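Local atomic coordinates of fructosyl amine:oxygen oxidoreductase (Neosartorya fumigata, PDB entry 4WCT), a protein that probably catalyses the oxidative deglycation of fructosyl amines (Amadori products) with molecular oxygen, using a bound FAD cofactor. Residues P266-Q271 with A348-S353; F285-D290 with E295-D300; P303-F308 with E333-D338. All coordinates share one frame; numbering follows the deposited sequence.

Contact 1 (P266-Q271 with A348-S353)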
loop_
_atom_site.group_PDB
_atom_site.type_symbol
_atom_site.label_atom_id
_atom_site.label_comp_id
_atom_site.label_asym_id
_atom_site.label_seq_id
_atom_site.Cartn_x
_atom_site.Cartn_y
_atom_site.Cartn_z
ATOM N N PRO A 266 -14.190 -6.394 -25.786
ATOM C CA PRO A 266 -13.334 -7.529 -26.094
ATOM C C PRO A 266 -12.379 -7.352 -27.273
ATOM O O PRO A 266 -11.315 -7.985 -27.292
ATOM C CB PRO A 266 -14.336 -8.641 -26.385
ATOM C CG PRO A 266 -15.571 -7.931 -26.813
ATOM C CD PRO A 266 -15.619 -6.677 -26.008
ATOM N N GLU A 267 -12.671 -6.394 -28.162
ATOM C CA GLU A 267 -11.728 -6.053 -29.233
ATOM C C GLU A 267 -10.822 -4.900 -28.808
ATOM O O GLU A 267 -9.605 -4.986 -28.967
ATOM C CB GLU A 267 -12.440 -5.651 -30.542
ATOM C CG GLU A 267 -13.232 -6.781 -31.206
ATOM C CD GLU A 267 -12.352 -7.899 -31.763
ATOM O OE1 GLU A 267 -11.116 -7.895 -31.572
ATOM O OE2 GLU A 267 -12.896 -8.754 -32.483
ATOM N N GLU A 268 -11.401 -3.838 -28.248
ATOM C CA GLU A 268 -10.582 -2.653 -27.924
ATOM C C GLU A 268 -9.514 -2.978 -26.880
ATOM O O GLU A 268 -8.399 -2.452 -26.982
ATOM C CB GLU A 268 -11.427 -1.481 -27.459
ATOM C CG GLU A 268 -12.121 -1.749 -26.144
ATOM C CD GLU A 268 -12.861 -0.556 -25.560
ATOM O OE1 GLU A 268 -12.824 0.581 -26.086
ATOM O OE2 GLU A 268 -13.528 -0.776 -24.549
ATOM N N VAL A 269 -9.788 -3.950 -26.009
ATOM C CA VAL A 269 -8.876 -4.272 -24.918
ATOM C C VAL A 269 -7.550 -4.808 -25.414
ATOM O O VAL A 269 -6.527 -4.675 -24.750
ATOM C CB VAL A 269 -9.501 -5.237 -23.910
ATOM C CG1 VAL A 269 -9.533 -6.658 -24.429
ATOM C CG2 VAL A 269 -8.788 -5.134 -22.563
ATOM N N LYS A 270 -7.536 -5.363 -26.629
ATOM C CA LYS A 270 -6.347 -6.053 -27.077
ATOM C C LYS A 270 -5.177 -5.126 -27.352
ATOM O O LYS A 270 -4.058 -5.581 -27.373
ATOM C CB LYS A 270 -6.674 -6.908 -28.316
ATOM C CG LYS A 270 -7.760 -7.941 -28.041
ATOM C CD LYS A 270 -7.948 -8.879 -29.227
ATOM C CE LYS A 270 -9.046 -9.895 -28.961
ATOM N NZ LYS A 270 -9.466 -10.478 -30.257
ATOM N N GLN A 271 -5.427 -3.836 -27.564
ATOM C CA GLN A 271 -4.367 -2.855 -27.700
ATOM C C GLN A 271 -3.706 -2.479 -26.386
ATOM O O GLN A 271 -2.570 -1.983 -26.380
ATOM C CB GLN A 271 -4.860 -1.563 -28.405
ATOM C CG GLN A 271 -5.112 -1.701 -29.889
ATOM C CD GLN A 271 -3.866 -2.089 -30.639
ATOM O OE1 GLN A 271 -3.667 -3.287 -30.930
ATOM N NE2 GLN A 271 -3.048 -1.080 -31.035
ATOM N N ALA A 348 -13.410 8.796 -21.279
ATOM C CA ALA A 348 -13.691 9.642 -20.134
ATOM C C ALA A 348 -15.137 9.647 -19.673
ATOM O O ALA A 348 -15.397 10.082 -18.542
ATOM C CB ALA A 348 -13.240 11.065 -20.401
ATOM N N ASP A 349 -16.068 9.277 -20.550
ATOM C CA ASP A 349 -17.469 9.227 -20.178
ATOM C C ASP A 349 -17.996 7.804 -19.986
ATOM O O ASP A 349 -19.218 7.590 -19.900
ATOM C CB ASP A 349 -18.323 9.971 -21.204
ATOM C CG ASP A 349 -18.111 11.482 -21.165
ATOM O OD1 ASP A 349 -18.010 12.049 -20.057
ATOM O OD2 ASP A 349 -17.972 12.082 -22.250
ATOM N N ARG A 350 -17.113 6.818 -19.919
ATOM C CA ARG A 350 -17.566 5.428 -19.786
ATOM C C ARG A 350 -18.086 5.206 -18.373
ATOM O O ARG A 350 -17.546 5.738 -17.389
ATOM C CB ARG A 350 -16.432 4.464 -20.053
ATOM C CG ARG A 350 -15.944 4.503 -21.492
ATOM C CD ARG A 350 -16.751 3.590 -22.380
ATOM N NE ARG A 350 -16.287 2.221 -22.257
ATOM C CZ ARG A 350 -15.347 1.662 -23.031
ATOM N NH1 ARG A 350 -14.957 2.249 -24.157
ATOM N NH2 ARG A 350 -14.972 0.432 -22.765
ATOM N N PRO A 351 -19.135 4.401 -18.250
ATOM C CA PRO A 351 -19.627 4.074 -16.919
ATOM C C PRO A 351 -18.636 3.290 -16.094
ATOM O O PRO A 351 -17.842 2.520 -16.627
ATOM C CB PRO A 351 -20.877 3.234 -17.194
ATOM C CG PRO A 351 -20.655 2.656 -18.528
ATOM C CD PRO A 351 -19.801 3.613 -19.304
ATOM N N LEU A 352 -18.652 3.533 -14.794
ATOM C CA LEU A 352 -17.798 2.796 -13.886
ATOM C C LEU A 352 -18.424 1.439 -13.641
ATOM O O LEU A 352 -19.632 1.328 -13.417
ATOM C CB LEU A 352 -17.631 3.533 -12.560
ATOM C CG LEU A 352 -17.052 4.933 -12.619
ATOM C CD1 LEU A 352 -16.874 5.428 -11.183
ATOM C CD2 LEU A 352 -15.742 4.976 -13.420
ATOM N N SER A 353 -17.582 0.410 -13.608
ATOM C CA SER A 353 -18.033 -0.932 -13.326
ATOM C C SER A 353 -17.828 -1.354 -11.890
ATOM O O SER A 353 -18.383 -2.388 -11.425
ATOM C CB SER A 353 -17.370 -1.901 -14.283
ATOM O OG SER A 353 -15.980 -1.958 -14.084
#

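Contact 2 (F285-D290 with E295-D300)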
loop_
_atom_site.group_PDB
_atom_site.type_symbol
_atom_site.label_atom_id
_atom_site.label_comp_id
_atom_site.label_asym_id
_atom_site.label_seq_id
_atom_site.Cartn_x
_atom_site.Cartn_y
_atom_site.Cartn_z
ATOM N N PHE A 285 -3.373 8.027 -11.834
ATOM C CA PHE A 285 -2.703 7.042 -12.645
ATOM C C PHE A 285 -3.674 5.995 -13.139
ATOM O O PHE A 285 -4.745 5.818 -12.581
ATOM C CB PHE A 285 -1.518 6.401 -11.909
ATOM C CG PHE A 285 -1.866 5.739 -10.593
ATOM C CD1 PHE A 285 -1.631 6.412 -9.399
ATOM C CD2 PHE A 285 -2.275 4.425 -10.545
ATOM C CE1 PHE A 285 -1.885 5.796 -8.171
ATOM C CE2 PHE A 285 -2.545 3.815 -9.324
ATOM C CZ PHE A 285 -2.325 4.496 -8.139
ATOM N N PHE A 286 -3.257 5.249 -14.160
ATOM C CA PHE A 286 -4.020 4.065 -14.570
ATOM C C PHE A 286 -3.101 2.937 -14.891
ATOM O O PHE A 286 -1.921 3.162 -15.183
ATOM C CB PHE A 286 -4.952 4.340 -15.756
ATOM C CG PHE A 286 -4.315 4.145 -17.115
ATOM C CD1 PHE A 286 -4.506 2.961 -17.815
ATOM C CD2 PHE A 286 -3.630 5.155 -17.715
ATOM C CE1 PHE A 286 -3.993 2.813 -19.093
ATOM C CE2 PHE A 286 -3.085 5.014 -18.980
ATOM C CZ PHE A 286 -3.234 3.823 -19.653
ATOM N N MET A 287 -3.640 1.717 -14.788
ATOM C CA MET A 287 -2.879 0.534 -15.168
ATOM C C MET A 287 -3.650 -0.309 -16.168
ATOM O O MET A 287 -4.843 -0.159 -16.368
ATOM C CB MET A 287 -2.407 -0.301 -13.962
ATOM C CG MET A 287 -1.084 0.213 -13.386
ATOM S SD MET A 287 -0.506 -0.276 -11.749
ATOM C CE MET A 287 -1.520 0.745 -10.685
ATOM N N GLU A 288 -2.922 -1.166 -16.860
ATOM C CA GLU A 288 -3.543 -1.849 -17.960
ATOM C C GLU A 288 -4.695 -2.752 -17.496
ATOM O O GLU A 288 -4.707 -3.280 -16.378
ATOM C CB GLU A 288 -2.523 -2.587 -18.814
ATOM C CG GLU A 288 -1.980 -3.854 -18.214
ATOM C CD GLU A 288 -0.889 -4.469 -19.075
ATOM O OE1 GLU A 288 -1.169 -5.451 -19.766
ATOM O OE2 GLU A 288 0.248 -3.938 -19.067
ATOM N N PRO A 289 -5.645 -2.989 -18.377
ATOM C CA PRO A 289 -6.819 -3.802 -18.025
ATOM C C PRO A 289 -6.440 -5.196 -17.537
ATOM O O PRO A 289 -5.488 -5.806 -18.054
ATOM C CB PRO A 289 -7.576 -3.887 -19.331
ATOM C CG PRO A 289 -7.165 -2.637 -20.069
ATOM C CD PRO A 289 -5.744 -2.417 -19.729
ATOM N N ASP A 290 -7.165 -5.715 -16.544
ATOM C CA ASP A 290 -6.784 -7.014 -15.989
ATOM C C ASP A 290 -7.142 -8.149 -16.937
ATOM O O ASP A 290 -8.028 -8.025 -17.776
ATOM C CB ASP A 290 -7.380 -7.251 -14.583
ATOM C CG ASP A 290 -8.798 -7.728 -14.628
ATOM O OD1 ASP A 290 -9.656 -6.870 -14.902
ATOM O OD2 ASP A 290 -9.068 -8.951 -14.361
ATOM N N GLU A 295 -10.849 -5.063 -16.867
ATOM C CA GLU A 295 -11.218 -3.800 -16.197
ATOM C C GLU A 295 -9.979 -2.928 -16.038
ATOM O O GLU A 295 -8.918 -3.404 -15.656
ATOM C CB GLU A 295 -11.826 -4.083 -14.832
ATOM C CG GLU A 295 -13.304 -4.417 -14.924
ATOM C CD GLU A 295 -13.962 -4.673 -13.587
ATOM O OE1 GLU A 295 -13.289 -5.149 -12.638
ATOM O OE2 GLU A 295 -15.202 -4.598 -13.583
ATOM N N LEU A 296 -10.118 -1.670 -16.448
ATOM C CA LEU A 296 -9.045 -0.693 -16.418
ATOM C C LEU A 296 -9.254 0.164 -15.170
ATOM O O LEU A 296 -10.342 0.744 -14.990
ATOM C CB LEU A 296 -9.134 0.162 -17.700
ATOM C CG LEU A 296 -8.005 1.176 -17.956
ATOM C CD1 LEU A 296 -7.863 1.416 -19.442
ATOM C CD2 LEU A 296 -8.266 2.488 -17.247
ATOM N N LYS A 297 -8.227 0.204 -14.320
ATOM C CA LYS A 297 -8.312 0.878 -13.021
ATOM C C LYS A 297 -7.692 2.267 -13.091
ATOM O O LYS A 297 -6.572 2.424 -13.597
ATOM C CB LYS A 297 -7.553 0.084 -11.977
ATOM C CG LYS A 297 -7.741 0.665 -10.558
ATOM C CD LYS A 297 -6.904 -0.065 -9.529
ATOM C CE LYS A 297 -5.519 0.585 -9.454
ATOM N NZ LYS A 297 -4.668 -0.091 -8.476
ATOM N N ILE A 298 -8.410 3.241 -12.549
ATOM C CA ILE A 298 -7.943 4.632 -12.437
ATOM C C ILE A 298 -7.954 5.036 -10.966
ATOM O O ILE A 298 -8.940 4.797 -10.274
ATOM C CB ILE A 298 -8.856 5.629 -13.175
ATOM C CG1 ILE A 298 -9.029 5.243 -14.646
ATOM C CG2 ILE A 298 -8.251 7.016 -13.087
ATOM C CD1 ILE A 298 -10.333 4.569 -14.978
ATOM N N CYS A 299 -6.829 5.550 -10.479
ATOM C CA CYS A 299 -6.777 6.169 -9.164
ATOM C C CYS A 299 -6.626 7.659 -9.352
ATOM O O CYS A 299 -5.748 8.110 -10.087
ATOM C CB CYS A 299 -5.590 5.679 -8.387
ATOM S SG CYS A 299 -5.804 4.051 -7.678
ATOM N N ASP A 300 -7.507 8.435 -8.742
ATOM C CA ASP A 300 -7.359 9.869 -8.755
ATOM C C ASP A 300 -6.450 10.288 -7.595
ATOM O O ASP A 300 -6.676 9.930 -6.448
ATOM C CB ASP A 300 -8.728 10.558 -8.649
ATOM C CG ASP A 300 -9.477 10.203 -7.392
ATOM O OD1 ASP A 300 -9.755 8.990 -7.204
ATOM O OD2 ASP A 300 -9.807 11.140 -6.616
HETATM O O HOH W 1 -6.533 -2.125 -14.499
HETATM O O HOH W 2 -11.205 -6.697 -12.243
#

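Contact 3 (P303-F308 with E333-D338)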
loop_
_atom_site.group_PDB
_atom_site.type_symbol
_atom_site.label_atom_id
_atom_site.label_comp_id
_atom_site.label_asym_id
_atom_site.label_seq_id
_atom_site.Cartn_x
_atom_site.Cartn_y
_atom_site.Cartn_z
ATOM N N PRO A 303 -4.278 14.140 -1.557
ATOM C CA PRO A 303 -3.535 13.813 -0.347
ATOM C C PRO A 303 -4.161 12.784 0.584
ATOM O O PRO A 303 -3.481 12.313 1.509
ATOM C CB PRO A 303 -3.366 15.172 0.350
ATOM C CG PRO A 303 -3.501 16.170 -0.754
ATOM C CD PRO A 303 -4.529 15.593 -1.678
ATOM N N GLY A 304 -5.409 12.400 0.305
ATOM C CA GLY A 304 -6.070 11.371 1.083
ATOM C C GLY A 304 -7.296 11.859 1.821
ATOM O O GLY A 304 -7.469 13.083 2.071
ATOM N N TYR A 305 -8.202 10.920 2.071
ATOM C CA TYR A 305 -9.318 11.107 2.975
ATOM C C TYR A 305 -9.037 10.452 4.334
ATOM O O TYR A 305 -8.635 9.278 4.434
ATOM C CB TYR A 305 -10.563 10.434 2.396
ATOM C CG TYR A 305 -11.153 11.066 1.170
ATOM C CD1 TYR A 305 -12.140 12.038 1.273
ATOM C CD2 TYR A 305 -10.798 10.617 -0.094
ATOM C CE1 TYR A 305 -12.764 12.548 0.143
ATOM C CE2 TYR A 305 -11.364 11.163 -1.225
ATOM C CZ TYR A 305 -12.328 12.145 -1.099
ATOM O OH TYR A 305 -12.913 12.666 -2.246
ATOM N N CYS A 306 -9.285 11.184 5.397
ATOM C CA CYS A 306 -9.375 10.568 6.714
ATOM C C CYS A 306 -10.829 10.564 7.157
ATOM O O CYS A 306 -11.720 11.088 6.467
ATOM C CB CYS A 306 -8.500 11.338 7.718
ATOM S SG CYS A 306 -6.744 11.339 7.378
ATOM N N ASN A 307 -11.110 9.818 8.223
ATOM C CA ASN A 307 -12.467 9.776 8.770
ATOM C C ASN A 307 -12.390 10.171 10.238
ATOM O O ASN A 307 -12.136 9.332 11.104
ATOM C CB ASN A 307 -13.074 8.386 8.616
ATOM C CG ASN A 307 -14.483 8.324 9.113
ATOM O OD1 ASN A 307 -15.288 9.203 8.811
ATOM N ND2 ASN A 307 -14.801 7.300 9.891
ATOM N N PHE A 308 -12.392 11.482 10.475
ATOM C CA PHE A 308 -11.951 12.041 11.749
ATOM C C PHE A 308 -13.075 11.977 12.788
ATOM O O PHE A 308 -14.149 12.549 12.594
ATOM C CB PHE A 308 -11.498 13.481 11.594
ATOM C CG PHE A 308 -10.175 13.648 10.905
ATOM C CD1 PHE A 308 -9.035 13.014 11.379
ATOM C CD2 PHE A 308 -10.059 14.468 9.810
ATOM C CE1 PHE A 308 -7.828 13.143 10.746
ATOM C CE2 PHE A 308 -8.806 14.677 9.213
ATOM C CZ PHE A 308 -7.704 14.013 9.667
ATOM N N GLU A 333 -14.691 10.351 -8.435
ATOM C CA GLU A 333 -15.046 9.958 -9.790
ATOM C C GLU A 333 -14.771 11.080 -10.793
ATOM O O GLU A 333 -14.159 10.855 -11.854
ATOM C CB GLU A 333 -16.505 9.527 -9.881
ATOM C CG GLU A 333 -16.950 9.288 -11.327
ATOM C CD GLU A 333 -18.432 9.020 -11.483
ATOM O OE1 GLU A 333 -19.233 9.347 -10.566
ATOM O OE2 GLU A 333 -18.819 8.592 -12.588
ATOM N N ALA A 334 -15.114 12.321 -10.431
ATOM C CA ALA A 334 -14.907 13.441 -11.342
ATOM C C ALA A 334 -13.415 13.685 -11.604
ATOM O O ALA A 334 -13.038 13.996 -12.734
ATOM C CB ALA A 334 -15.592 14.699 -10.819
ATOM N N ARG A 335 -12.579 13.513 -10.580
ATOM C CA ARG A 335 -11.132 13.676 -10.745
ATOM C C ARG A 335 -10.572 12.582 -11.656
ATOM O O ARG A 335 -9.695 12.843 -12.480
ATOM C CB ARG A 335 -10.405 13.696 -9.405
ATOM C CG ARG A 335 -10.648 14.961 -8.604
ATOM C CD ARG A 335 -9.827 15.002 -7.325
ATOM N NE ARG A 335 -10.145 13.909 -6.436
ATOM C CZ ARG A 335 -10.852 14.012 -5.320
ATOM N NH1 ARG A 335 -11.365 15.182 -4.950
ATOM N NH2 ARG A 335 -11.045 12.928 -4.566
ATOM N N ALA A 336 -11.084 11.364 -11.498
ATOM C CA ALA A 336 -10.667 10.263 -12.384
ATOM C C ALA A 336 -11.019 10.564 -13.826
ATOM O O ALA A 336 -10.226 10.308 -14.733
ATOM C CB ALA A 336 -11.275 8.931 -11.973
ATOM N N ARG A 337 -12.187 11.140 -14.058
ATOM C CA ARG A 337 -12.603 11.438 -15.413
ATOM C C ARG A 337 -11.821 12.599 -15.998
ATOM O O ARG A 337 -11.536 12.615 -17.193
ATOM C CB ARG A 337 -14.105 11.712 -15.459
ATOM C CG ARG A 337 -14.940 10.499 -15.141
ATOM C CD ARG A 337 -16.389 10.753 -15.419
ATOM N NE ARG A 337 -17.240 9.649 -14.973
ATOM C CZ ARG A 337 -17.363 8.488 -15.607
ATOM N NH1 ARG A 337 -16.754 8.289 -16.762
ATOM N NH2 ARG A 337 -18.090 7.491 -15.087
ATOM N N ASP A 338 -11.428 13.545 -15.149
ATOM C CA ASP A 338 -10.514 14.612 -15.548
ATOM C C ASP A 338 -9.142 14.065 -16.016
ATOM O O ASP A 338 -8.646 14.446 -17.076
ATOM C CB ASP A 338 -10.304 15.572 -14.380
ATOM C CG ASP A 338 -9.263 16.644 -14.682
ATOM O OD1 ASP A 338 -9.574 17.553 -15.469
ATOM O OD2 ASP A 338 -8.103 16.544 -14.209
HETATM O O HOH W 3 -11.875 15.809 -2.274
#

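Contact 1 (P266-Q271 with A348-S353)
The carboxylate of Glu268 and the guanidinium of Arg350 meet edge to edge in almost one plane, their planes only 11° apart, and no atom of either segment lies over a face of the other group. The terminal nitrogens NH1 and NH2 of the arginine face the two carboxylate oxygens, but the grip is lopsided. Arg350 NH2 gives a short, fairly straight bond to Glu268 OE2 at 2.6 Å; Glu268 OE2 offers its syn lone pair and lies close to the plane of the Arg350 guanidinium. The second arm is slack: Arg350 NH1 stands 3.3 Å from Glu268 OE1, a weak bond although its hydrogen points almost straight at the oxygen. The result is a forked, end-on salt bridge whose strength lies mainly on one side.

The two side chains come from opposite directions and span a wide gap, since the nearest CA atoms, those of Glu268 and Arg350, are 13.4 Å apart. Glu268 runs extended beyond CG, whereas Arg350 is folded at chi2 (-86°) and chi3 (-81°), which swings its end group round to present NH1 and NH2. Each partner has a further tie: Glu268 OE2 also accepts from Gly265 N, and Arg350 NH2 also donates to Gln263 O, so both groups are held in position from the same neighbouring piece of chain.

The bridge is a surface contact. It links the loop between strands 253-263 and 277-280 to the connection between helix 330-343 and strand 352-362, where Arg350 packs on Ile262 and its carbonyl oxygen receives Arg337 NH1 from the helix.

Contact 2 (F285-D290 with E295-D300)
Cys299 lies over one face of the Phe285 ring: CB sits 3.7 Å from the ring centroid, 19° off the normal and displaced toward the rim, which makes a CH-pi contact. Its sulfur approaches more obliquely, with SG 4.2 Å from the same centroid. Phe285 reaches this place because its CG falls between the backbone N and the carbonyl carbon (chi1 57°), which turns the ring across to the other strand. On the same face of the sheet, Met287 and Lys297 run side by side and bring CE of the methionine near NZ of the lysine. The opposite face carries Phe286 and Ile298. Further toward the turn, CD1 of the Phe286 ring touches CD2 of Leu296 at 3.8 Å, and CG of Pro289 packs alongside Leu296.

The backbones that carry these side chains form an antiparallel hairpin. Phe285 and Cys299 form a hydrogen-bonded pair, Phe285 N to Cys299 O measuring 2.9 Å, while Phe286 and Ile298 are non-hydrogen-bonded. Near the turn, Asp290 N donates to Glu295 O, and Asp290 OD1 takes the Glu295 amide N at 2.9 Å on its anti side, 29° out of the carboxylate plane. Asp290 OD2 accepts from the turn amides of Asp292 and Lys293. One water accepts from Lys297 N and lies within hydrogen-bonding distance of Glu288 O and Glu295 O.

The polar ends have partners beyond the hairpin: Lys297 NZ salt-bridges Asp69 OD2 and hydrogen-bonds Asn71 O, while Glu295 OE2 bonds Ser353 OG and OE1 bonds His261 ND1. A second water donates to Glu295 OE1 and weakly to Asp290 OD1, like charges 4.6 Å apart, and would probably ease their repulsion. The Cys299 side chain comes to about 4 Å from FAD (nearest atoms), so its packing on Phe285 probably steadies the thiol beside the cofactor.

Contact 3 (P303-F308 with E333-D338)
A single direct hydrogen bond joins the side chains of Tyr305 and Arg335. NH2 of the arginine donates to the tyrosine OH over 3.0 Å, with an N-H...O angle of 163°, and the hydroxyl lies at the edge of the guanidinium, 8° out of its plane. The ring and the guanidinium are inclined by 44°, so they are not stacked; Arg335 NH2 approaches CZ and CE2 of Tyr305 obliquely. The side chains come from opposite directions across a distance that leaves the CA atoms of Tyr305 and Glu333, the nearest in the two segments, 14.0 Å apart. A bend at chi3 of Arg335 brings NH2 to the hydroxyl. Tyr305 OH also hydrogen-bonds Glu331 OE2, its strongest polar partner.

A water adds a second, softer link. It accepts from Arg335 NH1 at 2.8 Å and gives a weak bond to Tyr305 OH, so one hydroxyl is approached by both terminal nitrogens, one of them through the water.

In the fold, this is a helix laid against a beta sheet: Tyr305 belongs to the long strand 295-310, paired with strand 253-263, and Arg335 reaches out from helix 330-343. The tyrosine ring stacks on Phe444 and meets His302 edge-to-face; the Tyr305 side chain is about 10 Å from the FAD at nearest atoms.

Salt bridges form a third group. Arg335 NE pairs with Asp300 OD2, which sets the guanidinium from another edge. Within the helix, one turn apart, Arg337 grips Glu333 OE2 side-on with two nitrogens, NH2 at 2.8 Å and NE at 3.0 Å; the NH2 bond uses the anti lone pair, while NE comes from above the carboxylate plane.

Overall arrangement
All three contacts reach the same mixed beta sheet. Contacts 2 and 3 follow one another along the chain, and both lie nested within the loop closed by contact 1. The centres of contacts 1 and 2 are about 11 Å apart. Contact 3 is centred about 15 Å from the centre of contact 2 and about 22 Å from that of contact 1. Strand 295-310 serves both contact 2 and contact 3, and Ile298 packs on Ala336 between them. Ser353 and Glu295 join contacts 1 and 2, as does the packing of Val269 on Pro289. Together they connect helix and peripheral loops to a sheet that reaches the FAD at Cys299.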